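Local coordinates for cell wall surface anchor family protein (Streptococcus agalactiae serogroup V, PDB 3TW0) that probably attaches group B streptococci to host surfaces as the adhesive tip pilin, through its magnesium-binding von Willebrand factor type A domain, at residues A[27-33]-A[325-330]; A[91-95]-A[259-265]; A[181-185]-A[196-200]; A[107-111]-A[155-160]. The protein carries 2 engineered substitutions. One frame throughout, in Å; residues are numbered along the deposited sequence.

Contact 1: residues A[27-33]-A[325-330]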
loop_
_atom_site.group_PDB
_atom_site.type_symbol
_atom_site.label_atom_id
_atom_site.label_comp_id
_atom_site.label_asym_id
_atom_site.label_seq_id
_atom_site.Cartn_x
_atom_site.Cartn_y
_atom_site.Cartn_z
ATOM N N ARG A 27 0.710 12.606 13.333
ATOM C CA ARG A 27 1.131 11.227 13.694
ATOM C C ARG A 27 2.531 11.156 14.276
ATOM O O ARG A 27 3.370 12.022 13.999
ATOM C CB ARG A 27 1.077 10.266 12.486
ATOM C CG ARG A 27 -0.304 10.046 11.869
ATOM C CD ARG A 27 -1.187 9.160 12.769
ATOM N NE ARG A 27 -2.485 8.876 12.155
ATOM C CZ ARG A 27 -2.813 7.719 11.585
ATOM N NH1 ARG A 27 -1.949 6.700 11.546
ATOM N NH2 ARG A 27 -4.019 7.571 11.071
ATOM N N ALA A 28 2.777 10.077 15.029
ATOM C CA ALA A 28 4.045 9.850 15.725
ATOM C C ALA A 28 4.491 11.101 16.462
ATOM O O ALA A 28 5.610 11.579 16.247
ATOM C CB ALA A 28 5.137 9.386 14.748
ATOM N N ASN A 29 3.592 11.650 17.287
ATOM C CA ASN A 29 3.917 12.785 18.150
ATOM C C ASN A 29 4.437 13.998 17.329
ATOM O O ASN A 29 5.554 14.505 17.544
ATOM C CB ASN A 29 4.887 12.294 19.250
ATOM C CG ASN A 29 5.530 13.416 20.025
ATOM O OD1 ASN A 29 4.877 14.116 20.803
ATOM N ND2 ASN A 29 6.837 13.586 19.831
ATOM N N ASN A 30 3.615 14.414 16.357
ATOM C CA ASN A 30 3.923 15.504 15.423
ATOM C C ASN A 30 5.254 15.407 14.678
ATOM O O ASN A 30 6.022 16.377 14.599
ATOM C CB ASN A 30 3.770 16.845 16.114
ATOM C CG ASN A 30 2.459 16.963 16.802
ATOM O OD1 ASN A 30 1.436 17.172 16.163
ATOM N ND2 ASN A 30 2.462 16.787 18.115
ATOM N N SER A 31 5.496 14.225 14.114
ATOM C CA SER A 31 6.704 13.954 13.341
ATOM C C SER A 31 6.716 14.693 11.998
ATOM O O SER A 31 7.734 14.691 11.310
ATOM C CB SER A 31 6.854 12.448 13.128
ATOM O OG SER A 31 7.491 11.837 14.233
ATOM N N GLN A 32 5.580 15.307 11.642
ATOM C CA GLN A 32 5.386 16.087 10.396
ATOM C C GLN A 32 5.790 15.321 9.142
ATOM O O GLN A 32 6.478 15.837 8.253
ATOM C CB GLN A 32 6.077 17.444 10.471
ATOM C CG GLN A 32 5.541 18.356 11.583
ATOM C CD GLN A 32 6.297 19.691 11.678
ATOM O OE1 GLN A 32 5.693 20.753 11.613
ATOM N NE2 GLN A 32 7.614 19.629 11.839
ATOM N N ARG A 33 5.331 14.076 9.085
ATOM C CA ARG A 33 5.687 13.173 8.005
ATOM C C ARG A 33 5.401 13.763 6.623
ATOM O O ARG A 33 6.308 13.880 5.809
ATOM C CB ARG A 33 5.011 11.823 8.207
ATOM C CG ARG A 33 5.730 10.929 9.195
ATOM C CD ARG A 33 4.996 9.658 9.324
ATOM N NE ARG A 33 5.669 8.749 10.230
ATOM C CZ ARG A 33 5.053 7.884 11.026
ATOM N NH1 ARG A 33 3.726 7.824 11.037
ATOM N NH2 ARG A 33 5.776 7.079 11.820
ATOM N N ILE A 325 10.746 8.500 6.349
ATOM C CA ILE A 325 10.351 9.686 7.094
ATOM C C ILE A 325 9.670 9.338 8.410
ATOM O O ILE A 325 8.642 8.669 8.417
ATOM C CB ILE A 325 9.453 10.608 6.242
ATOM C CG1 ILE A 325 10.207 11.043 4.975
ATOM C CG2 ILE A 325 8.962 11.817 7.080
ATOM C CD1 ILE A 325 10.079 12.468 4.664
ATOM N N GLY A 326 10.241 9.820 9.509
ATOM C CA GLY A 326 9.718 9.584 10.861
ATOM C C GLY A 326 9.311 8.138 11.098
ATOM O O GLY A 326 8.138 7.861 11.356
ATOM N N VAL A 327 10.280 7.228 11.016
ATOM C CA VAL A 327 10.012 5.779 10.888
ATOM C C VAL A 327 9.778 5.125 12.250
ATOM O O VAL A 327 10.693 5.088 13.094
ATOM C CB VAL A 327 11.203 5.057 10.155
ATOM C CG1 VAL A 327 10.968 3.531 10.008
ATOM C CG2 VAL A 327 11.469 5.692 8.781
ATOM N N ASN A 328 8.569 4.604 12.467
ATOM C CA ASN A 328 8.282 3.860 13.708
ATOM C C ASN A 328 7.436 2.598 13.535
ATOM O O ASN A 328 7.188 1.918 14.512
ATOM C CB ASN A 328 7.655 4.774 14.790
ATOM C CG ASN A 328 6.179 5.093 14.516
ATOM O OD1 ASN A 328 5.593 4.591 13.559
ATOM N ND2 ASN A 328 5.590 5.955 15.338
ATOM N N GLY A 329 6.967 2.300 12.319
ATOM C CA GLY A 329 6.135 1.102 12.101
ATOM C C GLY A 329 4.613 1.227 12.213
ATOM O O GLY A 329 3.909 0.209 12.150
ATOM N N ASP A 330 4.091 2.454 12.319
ATOM C CA ASP A 330 2.632 2.664 12.393
ATOM C C ASP A 330 1.940 2.410 11.032
ATOM O O ASP A 330 2.366 2.967 10.023
ATOM C CB ASP A 330 2.319 4.074 12.934
ATOM C CG ASP A 330 0.805 4.332 13.181
ATOM O OD1 ASP A 330 0.052 3.423 13.615
ATOM O OD2 ASP A 330 0.360 5.489 12.968
#
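Arg33 reaches across to the backbone of Gly326 and takes hold of one carbonyl oxygen side-on with two nitrogens. Arg33 NE donates to Gly326 O at 2.9 Å, while Arg33 NH2 meets the same Gly326 O at 2.5 Å, with an N-H...O angle of 151°. This oxygen sits in the guanidinium plane, and NH2 approaches it almost straight on from the end of the carbonyl. Arg33 NH2 also gives a weak bond to Asn328 OD1, 3.0 Å away. The amide stands nearly upright to the guanidinium, with planes 85° apart. The CB methyl of Ala28 lies over the rim of one guanidinium face and 3.5 Å from Asn328 ND2. An extended run from CG to NE lets Arg33 travel past Ile325, its CG 4.0 Å from Ile325 CG2. The contact lies beside the metal-ion-dependent adhesion site of the von Willebrand factor A fold, whose Asp-x-Ser-x-Ser motif runs from Asp18 to Ser22. The remaining nitrogen, Arg33 NH1, bonds to Ser22 O and has a long, weak ion pair with Asp173. Farther along the loop, Asp330 OD2 takes a salt bridge from Arg27 NH1 at 3.0 Å, NH1 coming from the syn side but well out of the carboxylate plane, the flat groups 48° apart. Asn328 OD1 is set by an Asx turn, accepting from Asp330 N at 2.9 Å, and Ser31 OG ties back to Ala28 O.

Contact 2: residues A[91-95]-A[259-265]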
loop_
_atom_site.group_PDB
_atom_site.type_symbol
_atom_site.label_atom_id
_atom_site.label_comp_id
_atom_site.label_asym_id
_atom_site.label_seq_id
_atom_site.Cartn_x
_atom_site.Cartn_y
_atom_site.Cartn_z
ATOM N N TRP A 91 -20.870 5.986 10.240
ATOM C CA TRP A 91 -21.379 5.500 8.953
ATOM C C TRP A 91 -22.540 4.551 9.167
ATOM O O TRP A 91 -22.611 3.878 10.213
ATOM C CB TRP A 91 -20.276 4.779 8.144
ATOM C CG TRP A 91 -19.071 5.630 7.894
ATOM C CD1 TRP A 91 -17.849 5.528 8.511
ATOM C CD2 TRP A 91 -18.977 6.739 6.987
ATOM N NE1 TRP A 91 -17.001 6.507 8.038
ATOM C CE2 TRP A 91 -17.672 7.273 7.115
ATOM C CE3 TRP A 91 -19.872 7.338 6.089
ATOM C CZ2 TRP A 91 -17.232 8.363 6.364
ATOM C CZ3 TRP A 91 -19.435 8.437 5.331
ATOM C CH2 TRP A 91 -18.115 8.927 5.475
ATOM N N ASP A 92 -23.438 4.495 8.182
ATOM C CA ASP A 92 -24.488 3.485 8.145
ATOM C C ASP A 92 -23.842 2.107 7.990
ATOM O O ASP A 92 -22.790 1.983 7.355
ATOM C CB ASP A 92 -25.448 3.736 6.979
ATOM C CG ASP A 92 -26.543 2.674 6.888
ATOM O OD1 ASP A 92 -27.286 2.476 7.885
ATOM O OD2 ASP A 92 -26.649 2.026 5.824
ATOM N N TYR A 93 -24.457 1.071 8.551
ATOM C CA TYR A 93 -23.814 -0.252 8.527
ATOM C C TYR A 93 -23.668 -0.887 7.135
ATOM O O TYR A 93 -22.860 -1.814 6.959
ATOM C CB TYR A 93 -24.495 -1.217 9.501
ATOM C CG TYR A 93 -25.792 -1.824 9.012
ATOM C CD1 TYR A 93 -25.807 -3.037 8.300
ATOM C CD2 TYR A 93 -27.012 -1.203 9.278
ATOM C CE1 TYR A 93 -27.018 -3.597 7.851
ATOM C CE2 TYR A 93 -28.225 -1.759 8.846
ATOM C CZ TYR A 93 -28.221 -2.946 8.139
ATOM O OH TYR A 93 -29.424 -3.472 7.724
ATOM N N HIS A 94 -24.477 -0.428 6.176
ATOM C CA HIS A 94 -24.371 -0.848 4.756
ATOM C C HIS A 94 -23.136 -0.282 4.023
ATOM O O HIS A 94 -22.806 -0.716 2.916
ATOM C CB HIS A 94 -25.612 -0.406 3.974
ATOM C CG HIS A 94 -26.898 -0.942 4.521
ATOM N ND1 HIS A 94 -27.336 -2.225 4.266
ATOM C CD2 HIS A 94 -27.837 -0.372 5.313
ATOM C CE1 HIS A 94 -28.488 -2.423 4.885
ATOM N NE2 HIS A 94 -28.818 -1.310 5.521
ATOM N N LYS A 95 -22.492 0.707 4.618
ATOM C CA LYS A 95 -21.386 1.423 3.987
ATOM C C LYS A 95 -20.077 0.605 3.992
ATOM O O LYS A 95 -19.118 0.926 4.700
ATOM C CB LYS A 95 -21.211 2.799 4.649
ATOM C CG LYS A 95 -20.641 3.897 3.755
ATOM C CD LYS A 95 -21.177 3.819 2.332
ATOM C CE LYS A 95 -20.523 4.871 1.456
ATOM N NZ LYS A 95 -21.009 4.732 0.066
ATOM N N VAL A 259 -34.913 -6.446 9.535
ATOM C CA VAL A 259 -34.233 -6.099 8.281
ATOM C C VAL A 259 -32.876 -6.820 8.186
ATOM O O VAL A 259 -32.498 -7.326 7.130
ATOM C CB VAL A 259 -34.091 -4.555 8.143
ATOM C CG1 VAL A 259 -33.150 -4.169 7.016
ATOM C CG2 VAL A 259 -35.466 -3.909 7.919
ATOM N N MET A 260 -32.173 -6.894 9.308
ATOM C CA MET A 260 -30.874 -7.554 9.358
ATOM C C MET A 260 -31.031 -9.056 9.144
ATOM O O MET A 260 -30.240 -9.649 8.404
ATOM C CB MET A 260 -30.137 -7.243 10.671
ATOM C CG MET A 260 -29.956 -5.745 10.956
ATOM S SD MET A 260 -28.272 -5.081 11.038
ATOM C CE MET A 260 -27.830 -5.588 12.660
ATOM N N SER A 261 -32.049 -9.657 9.778
ATOM C CA SER A 261 -32.362 -11.095 9.606
ATOM C C SER A 261 -32.683 -11.404 8.147
ATOM O O SER A 261 -32.106 -12.318 7.559
ATOM C CB SER A 261 -33.540 -11.544 10.498
ATOM O OG SER A 261 -33.291 -11.281 11.869
ATOM N N ASN A 262 -33.621 -10.624 7.603
ATOM C CA ASN A 262 -34.007 -10.606 6.185
ATOM C C ASN A 262 -32.767 -10.561 5.277
ATOM O O ASN A 262 -32.619 -11.381 4.350
ATOM C CB ASN A 262 -34.912 -9.375 5.961
ATOM C CG ASN A 262 -35.652 -9.385 4.626
ATOM O OD1 ASN A 262 -35.160 -9.876 3.596
ATOM N ND2 ASN A 262 -36.844 -8.788 4.634
ATOM N N GLU A 263 -31.870 -9.616 5.572
ATOM C CA GLU A 263 -30.586 -9.477 4.855
ATOM C C GLU A 263 -29.628 -10.674 4.980
ATOM O O GLU A 263 -28.802 -10.887 4.093
ATOM C CB GLU A 263 -29.881 -8.186 5.271
ATOM C CG GLU A 263 -30.341 -6.972 4.482
ATOM C CD GLU A 263 -30.035 -5.659 5.173
ATOM O OE1 GLU A 263 -29.583 -5.676 6.350
ATOM O OE2 GLU A 263 -30.254 -4.605 4.536
ATOM N N GLY A 264 -29.721 -11.434 6.073
ATOM C CA GLY A 264 -28.978 -12.703 6.190
ATOM C C GLY A 264 -27.800 -12.725 7.160
ATOM O O GLY A 264 -26.995 -13.651 7.150
ATOM N N TYR A 265 -27.697 -11.706 8.009
ATOM C CA TYR A 265 -26.656 -11.689 9.016
ATOM C C TYR A 265 -26.845 -12.784 10.048
ATOM O O TYR A 265 -27.983 -13.147 10.380
ATOM C CB TYR A 265 -26.628 -10.350 9.714
ATOM C CG TYR A 265 -26.111 -9.217 8.863
ATOM C CD1 TYR A 265 -26.979 -8.336 8.226
ATOM C CD2 TYR A 265 -24.749 -9.024 8.702
ATOM C CE1 TYR A 265 -26.487 -7.264 7.459
ATOM C CE2 TYR A 265 -24.252 -7.974 7.941
ATOM C CZ TYR A 265 -25.111 -7.105 7.334
ATOM O OH TYR A 265 -24.582 -6.078 6.593
#
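Tyr93 projects its ring toward helix 257-263 because its chi1 of 79° sets CG between the backbone N and the carbonyl carbon, while Met260 bends at chi2 and chi3 so that its sulfur comes down on that ring. The sulfur of Met260 lies over one face, SD 3.6 Å from Tyr93 CZ and 3.9 Å from the ring centroid. It stands only 22° off the ring normal, displaced toward the hydroxyl end. Glu263, extended beyond CG, runs head-on against the Tyr93 side chain and meets the ring at its edge. Tyr93 OH donates to Glu263 OE1 at 2.6 Å, using the syn lone pair of the carboxylate, whose plane is turned 69° from the ring. This bond fixes the phenol end of a buried side chain. Tyr265 completes the setting at another part of the edge: its OH is 3.7 Å from Tyr93 CD1, and the two rings are oblique to each other. That hydroxyl is held elsewhere, by a hydrogen bond with Ala84 O. Met260 O takes both Gly264 N and Tyr265 N as the helix ends in a Schellman motif, just after which Tyr265 lies beside Tyr93. Tyr250 of strand 249-251 touches both Tyr93 and Met260. The contact joins a loop carrying a type I turn to a helix packed on the antiparallel sheet, and its heart is a Met-aromatic contact.

Contact 3: residues A[181-185]-A[196-200]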
loop_
_atom_site.group_PDB
_atom_site.type_symbol
_atom_site.label_atom_id
_atom_site.label_comp_id
_atom_site.label_asym_id
_atom_site.label_seq_id
_atom_site.Cartn_x
_atom_site.Cartn_y
_atom_site.Cartn_z
ATOM N N ALA A 181 -2.987 -9.855 -3.912
ATOM C CA ALA A 181 -2.940 -11.268 -3.565
ATOM C C ALA A 181 -2.024 -12.102 -4.463
ATOM O O ALA A 181 -2.086 -11.987 -5.700
ATOM C CB ALA A 181 -4.336 -11.889 -3.629
ATOM N N ILE A 182 -1.276 -13.024 -3.830
ATOM C CA ILE A 182 -0.532 -14.073 -4.530
ATOM C C ILE A 182 -1.539 -15.144 -4.970
ATOM O O ILE A 182 -2.381 -15.582 -4.175
ATOM C CB ILE A 182 0.562 -14.659 -3.631
ATOM C CG1 ILE A 182 1.623 -13.594 -3.347
ATOM C CG2 ILE A 182 1.202 -15.905 -4.287
ATOM C CD1 ILE A 182 2.612 -13.915 -2.171
ATOM N N ASN A 183 -1.500 -15.526 -6.248
ATOM C CA ASN A 183 -2.531 -16.434 -6.791
ATOM C C ASN A 183 -2.338 -17.908 -6.475
ATOM O O ASN A 183 -2.173 -18.717 -7.381
ATOM C CB ASN A 183 -2.699 -16.237 -8.315
ATOM C CG ASN A 183 -4.046 -16.748 -8.845
ATOM O OD1 ASN A 183 -4.977 -17.058 -8.081
ATOM N ND2 ASN A 183 -4.156 -16.821 -10.162
ATOM N N PHE A 184 -2.402 -18.262 -5.201
ATOM C CA PHE A 184 -2.435 -19.655 -4.792
ATOM C C PHE A 184 -3.657 -20.426 -5.346
ATOM O O PHE A 184 -4.766 -19.858 -5.556
ATOM C CB PHE A 184 -2.425 -19.769 -3.268
ATOM C CG PHE A 184 -1.149 -19.307 -2.623
ATOM C CD1 PHE A 184 -0.014 -20.117 -2.619
ATOM C CD2 PHE A 184 -1.087 -18.057 -2.001
ATOM C CE1 PHE A 184 1.188 -19.693 -2.005
ATOM C CE2 PHE A 184 0.086 -17.635 -1.379
ATOM C CZ PHE A 184 1.242 -18.465 -1.393
ATOM N N ASN A 185 -3.466 -21.719 -5.578
ATOM C CA ASN A 185 -4.516 -22.528 -6.158
ATOM C C ASN A 185 -5.040 -23.517 -5.115
ATOM O O ASN A 185 -4.342 -24.462 -4.739
ATOM C CB ASN A 185 -4.018 -23.226 -7.426
ATOM C CG ASN A 185 -5.118 -24.022 -8.121
ATOM O OD1 ASN A 185 -6.156 -24.335 -7.521
ATOM N ND2 ASN A 185 -4.884 -24.373 -9.382
ATOM N N PHE A 196 4.228 -21.889 -3.867
ATOM C CA PHE A 196 4.971 -20.624 -3.680
ATOM C C PHE A 196 6.349 -20.748 -4.317
ATOM O O PHE A 196 6.755 -19.926 -5.167
ATOM C CB PHE A 196 5.087 -20.349 -2.178
ATOM C CG PHE A 196 5.797 -19.064 -1.825
ATOM C CD1 PHE A 196 5.125 -17.839 -1.867
ATOM C CD2 PHE A 196 7.135 -19.087 -1.371
ATOM C CE1 PHE A 196 5.777 -16.663 -1.496
ATOM C CE2 PHE A 196 7.782 -17.925 -1.024
ATOM C CZ PHE A 196 7.115 -16.700 -1.092
ATOM N N ASN A 197 7.053 -21.802 -3.919
ATOM C CA ASN A 197 8.326 -22.189 -4.550
ATOM C C ASN A 197 8.306 -22.236 -6.073
ATOM O O ASN A 197 9.272 -21.784 -6.689
ATOM C CB ASN A 197 8.813 -23.531 -3.992
ATOM C CG ASN A 197 9.182 -23.441 -2.527
ATOM O OD1 ASN A 197 9.263 -22.348 -1.976
ATOM N ND2 ASN A 197 9.441 -24.594 -1.897
ATOM N N SER A 198 7.233 -22.750 -6.692
ATOM C CA SER A 198 7.148 -22.708 -8.162
ATOM C C SER A 198 7.003 -21.287 -8.708
ATOM O O SER A 198 7.481 -21.003 -9.821
ATOM C CB SER A 198 6.026 -23.588 -8.728
ATOM O OG SER A 198 6.143 -24.909 -8.222
ATOM N N PHE A 199 6.339 -20.397 -7.969
ATOM C CA PHE A 199 6.281 -18.987 -8.384
ATOM C C PHE A 199 7.709 -18.399 -8.364
ATOM O O PHE A 199 8.126 -17.746 -9.302
ATOM C CB PHE A 199 5.357 -18.134 -7.488
ATOM C CG PHE A 199 3.916 -18.636 -7.394
ATOM C CD1 PHE A 199 3.264 -19.202 -8.500
ATOM C CD2 PHE A 199 3.204 -18.498 -6.190
ATOM C CE1 PHE A 199 1.945 -19.672 -8.405
ATOM C CE2 PHE A 199 1.896 -18.958 -6.089
ATOM C CZ PHE A 199 1.264 -19.560 -7.217
ATOM N N LEU A 200 8.447 -18.649 -7.279
ATOM C CA LEU A 200 9.811 -18.156 -7.135
ATOM C C LEU A 200 10.720 -18.688 -8.249
ATOM O O LEU A 200 11.628 -17.983 -8.680
ATOM C CB LEU A 200 10.396 -18.581 -5.788
ATOM C CG LEU A 200 9.772 -18.172 -4.431
ATOM C CD1 LEU A 200 10.524 -18.842 -3.294
ATOM C CD2 LEU A 200 9.754 -16.629 -4.207
#
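Ile182 and Phe184 face helix 192-201 from either side of an inverse gamma turn centred on Asn183, closed by Phe184 N to Ile182 O at 2.9 Å; the nearest backbones across the contact are Phe184 and Phe196, with CA atoms 7.6 Å apart. No hydrogen bond crosses here, and the grip is apolar. Phe199 reaches out from the helix and places its ring beside the turn, its edge toward Phe184. Its CE2 lies 3.6 Å from Ile182 CG2 and 4.1 Å from Phe184 CD1, while CZ of Phe199 comes to 3.5 Å from the carbonyl O of Asn183. Phe199 CE2 sits over one face of the Phe184 ring, and the CG2 methyl of Ile182 lies toward the rim of the same face. The two phenyl planes are 59° apart, an oblique meeting. The fold at this point is a long loop leaving strand 165-172 of the central parallel sheet, folding back on the helix that follows it, so the contact is local packing away from the metal site. Phe196, one helical turn earlier, meets Phe184 differently: its CB touches the ring edge at CE1, 4.0 Å off. Setting CG trans to the backbone N (chi1 -179°) brings the edge of the Phe196 ring to Ile182, CE1 of Phe196 being 4.2 Å from Ile182 CD1. Leu307 of helix 302-312 touches both Ile182 and Phe196, and Tyr192 meets the Phe184 ring.

Contact 4: residues A[107-111]-A[155-160]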
loop_
_atom_site.group_PDB
_atom_site.type_symbol
_atom_site.label_atom_id
_atom_site.label_comp_id
_atom_site.label_asym_id
_atom_site.label_seq_id
_atom_site.Cartn_x
_atom_site.Cartn_y
_atom_site.Cartn_z
ATOM N N TYR A 107 1.850 13.744 -11.262
ATOM C CA TYR A 107 2.205 14.110 -12.629
ATOM C C TYR A 107 2.786 12.893 -13.343
ATOM O O TYR A 107 3.935 12.524 -13.122
ATOM C CB TYR A 107 3.166 15.293 -12.685
ATOM C CG TYR A 107 3.047 16.023 -13.987
ATOM C CD1 TYR A 107 2.177 17.111 -14.109
ATOM C CD2 TYR A 107 3.747 15.605 -15.119
ATOM C CE1 TYR A 107 2.025 17.771 -15.293
ATOM C CE2 TYR A 107 3.590 16.269 -16.338
ATOM C CZ TYR A 107 2.718 17.356 -16.398
ATOM O OH TYR A 107 2.535 18.052 -17.566
ATOM N N LEU A 108 1.984 12.300 -14.222
ATOM C CA LEU A 108 2.193 10.920 -14.661
ATOM C C LEU A 108 2.967 10.783 -15.976
ATOM O O LEU A 108 3.191 9.671 -16.449
ATOM C CB LEU A 108 0.851 10.175 -14.723
ATOM C CG LEU A 108 0.099 10.033 -13.382
ATOM C CD1 LEU A 108 -1.354 9.504 -13.561
ATOM C CD2 LEU A 108 0.888 9.101 -12.461
ATOM N N ASN A 109 3.367 11.918 -16.542
ATOM C CA ASN A 109 4.236 11.962 -17.717
ATOM C C ASN A 109 5.630 12.509 -17.408
ATOM O O ASN A 109 5.792 13.586 -16.816
ATOM C CB ASN A 109 3.591 12.780 -18.811
ATOM C CG ASN A 109 2.199 12.322 -19.105
ATOM O OD1 ASN A 109 1.261 13.121 -19.071
ATOM N ND2 ASN A 109 2.037 11.022 -19.383
ATOM N N LEU A 110 6.647 11.746 -17.774
ATOM C CA LEU A 110 8.006 12.197 -17.539
ATOM C C LEU A 110 8.133 13.506 -18.284
ATOM O O LEU A 110 7.689 13.595 -19.443
ATOM C CB LEU A 110 9.013 11.198 -18.077
ATOM C CG LEU A 110 9.158 9.942 -17.222
ATOM C CD1 LEU A 110 9.936 8.867 -18.026
ATOM C CD2 LEU A 110 9.860 10.314 -15.891
ATOM N N THR A 111 8.695 14.524 -17.629
ATOM C CA THR A 111 8.835 15.804 -18.298
ATOM C C THR A 111 10.115 16.563 -17.934
ATOM O O THR A 111 10.628 16.409 -16.820
ATOM C CB THR A 111 7.567 16.672 -18.112
ATOM O OG1 THR A 111 7.623 17.816 -18.998
ATOM C CG2 THR A 111 7.394 17.094 -16.614
ATOM N N ILE A 155 5.245 3.727 -16.003
ATOM C CA ILE A 155 5.741 4.998 -16.528
ATOM C C ILE A 155 7.134 4.857 -17.189
ATOM O O ILE A 155 7.323 5.260 -18.335
ATOM C CB ILE A 155 5.768 6.078 -15.413
ATOM C CG1 ILE A 155 4.355 6.609 -15.118
ATOM C CG2 ILE A 155 6.662 7.272 -15.776
ATOM C CD1 ILE A 155 4.329 7.438 -13.886
ATOM N N LEU A 156 8.094 4.294 -16.465
ATOM C CA LEU A 156 9.449 4.111 -16.998
ATOM C C LEU A 156 9.492 3.170 -18.225
ATOM O O LEU A 156 10.109 3.488 -19.236
ATOM C CB LEU A 156 10.377 3.619 -15.894
ATOM C CG LEU A 156 10.745 4.720 -14.888
ATOM C CD1 LEU A 156 11.296 4.138 -13.614
ATOM C CD2 LEU A 156 11.727 5.733 -15.509
ATOM N N GLU A 157 8.819 2.029 -18.133
ATOM C CA GLU A 157 8.802 1.059 -19.212
ATOM C C GLU A 157 8.043 1.545 -20.431
ATOM O O GLU A 157 8.371 1.171 -21.552
ATOM C CB GLU A 157 8.212 -0.264 -18.738
ATOM C CG GLU A 157 8.958 -0.844 -17.567
ATOM C CD GLU A 157 8.859 -2.355 -17.520
ATOM O OE1 GLU A 157 7.739 -2.876 -17.301
ATOM O OE2 GLU A 157 9.921 -3.009 -17.719
ATOM N N THR A 158 7.038 2.378 -20.203
ATOM C CA THR A 158 6.205 2.953 -21.261
ATOM C C THR A 158 6.868 4.153 -21.920
ATOM O O THR A 158 6.745 4.330 -23.118
ATOM C CB THR A 158 4.855 3.468 -20.688
ATOM O OG1 THR A 158 4.314 2.488 -19.798
ATOM C CG2 THR A 158 3.858 3.684 -21.797
ATOM N N GLN A 159 7.544 4.979 -21.126
ATOM C CA GLN A 159 7.924 6.322 -21.568
ATOM C C GLN A 159 9.435 6.601 -21.619
ATOM O O GLN A 159 9.851 7.607 -22.181
ATOM C CB GLN A 159 7.270 7.387 -20.677
ATOM C CG GLN A 159 5.759 7.364 -20.585
ATOM C CD GLN A 159 5.259 8.375 -19.553
ATOM O OE1 GLN A 159 5.931 9.375 -19.251
ATOM N NE2 GLN A 159 4.089 8.108 -18.992
ATOM N N SER A 160 10.237 5.759 -20.975
ATOM C CA SER A 160 11.675 5.824 -21.129
ATOM C C SER A 160 12.169 4.733 -22.117
ATOM O O SER A 160 11.420 4.295 -23.015
ATOM C CB SER A 160 12.353 5.703 -19.764
ATOM O OG SER A 160 13.713 6.065 -19.807
HETATM O O HOH W 1 6.421 11.499 -21.062
#
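The carboxamide of Gln159 meets the backbone of Leu108 and Leu110 at its edges. Leu108 O lies close to the amide plane on the NE2 side, and the neighbouring amide of Asn109 is turned 42° from it, with Asn109 ND2 3.6 Å from Gln159 NE2. The two bonds are nearly straight: NE2 of Gln159 donates to Leu108 O at 3.1 Å with an angle of 164°, and Leu110 N donates to Gln159 OE1 at 2.9 Å with 169°. Each donor also lies in the plane of the carbonyl it approaches. Extended beyond CG, the glutamine spans the corner at Asn109, where the chain passes from strand 107-108 to strand 110-111. A water donates to Gln159 OE1 at 2.8 Å and to Leu110 O at 2.9 Å, giving the amide oxygen a second partner. Beneath this polar rim, Leu110 points toward the helix and its CG rests 3.9 Å from Ile155 CG2. Ile155 also sends CD1 to Leu108 CD2, 4.1 Å away, the two side chains crossing at about a right angle. Strand 55-61 touches the same residues, through Val59 against Leu108 and Ile155, and Ala57 against Leu110. The glutamine amide pairs with the CO of Leu108 and the NH of Leu110 much as a residue of a parallel strand would, so backbone groups at the strand corner are satisfied by the last turn of helix 145-159.

Contacts 1 and 4 belong to the von Willebrand factor A fold: contact 1 borders the metal site, and the centre of contact 4 lies about 30 Å from that of contact 1, against edge strand 55-61 of the parallel sheet. Contacts 2 and 3 fasten parts beyond that sheet, one at the antiparallel sheet and the other in the loop and helix following strand 165-172. Charge and backbone carbonyls dominate contact 1, whereas contact 3, the most buried, is built of apolar side chains with no hydrogen bond across it. Contacts 2 and 4 mix the two: one buried phenol held by a carboxylate in the first, an amide and a water rimming aliphatic packing in the second.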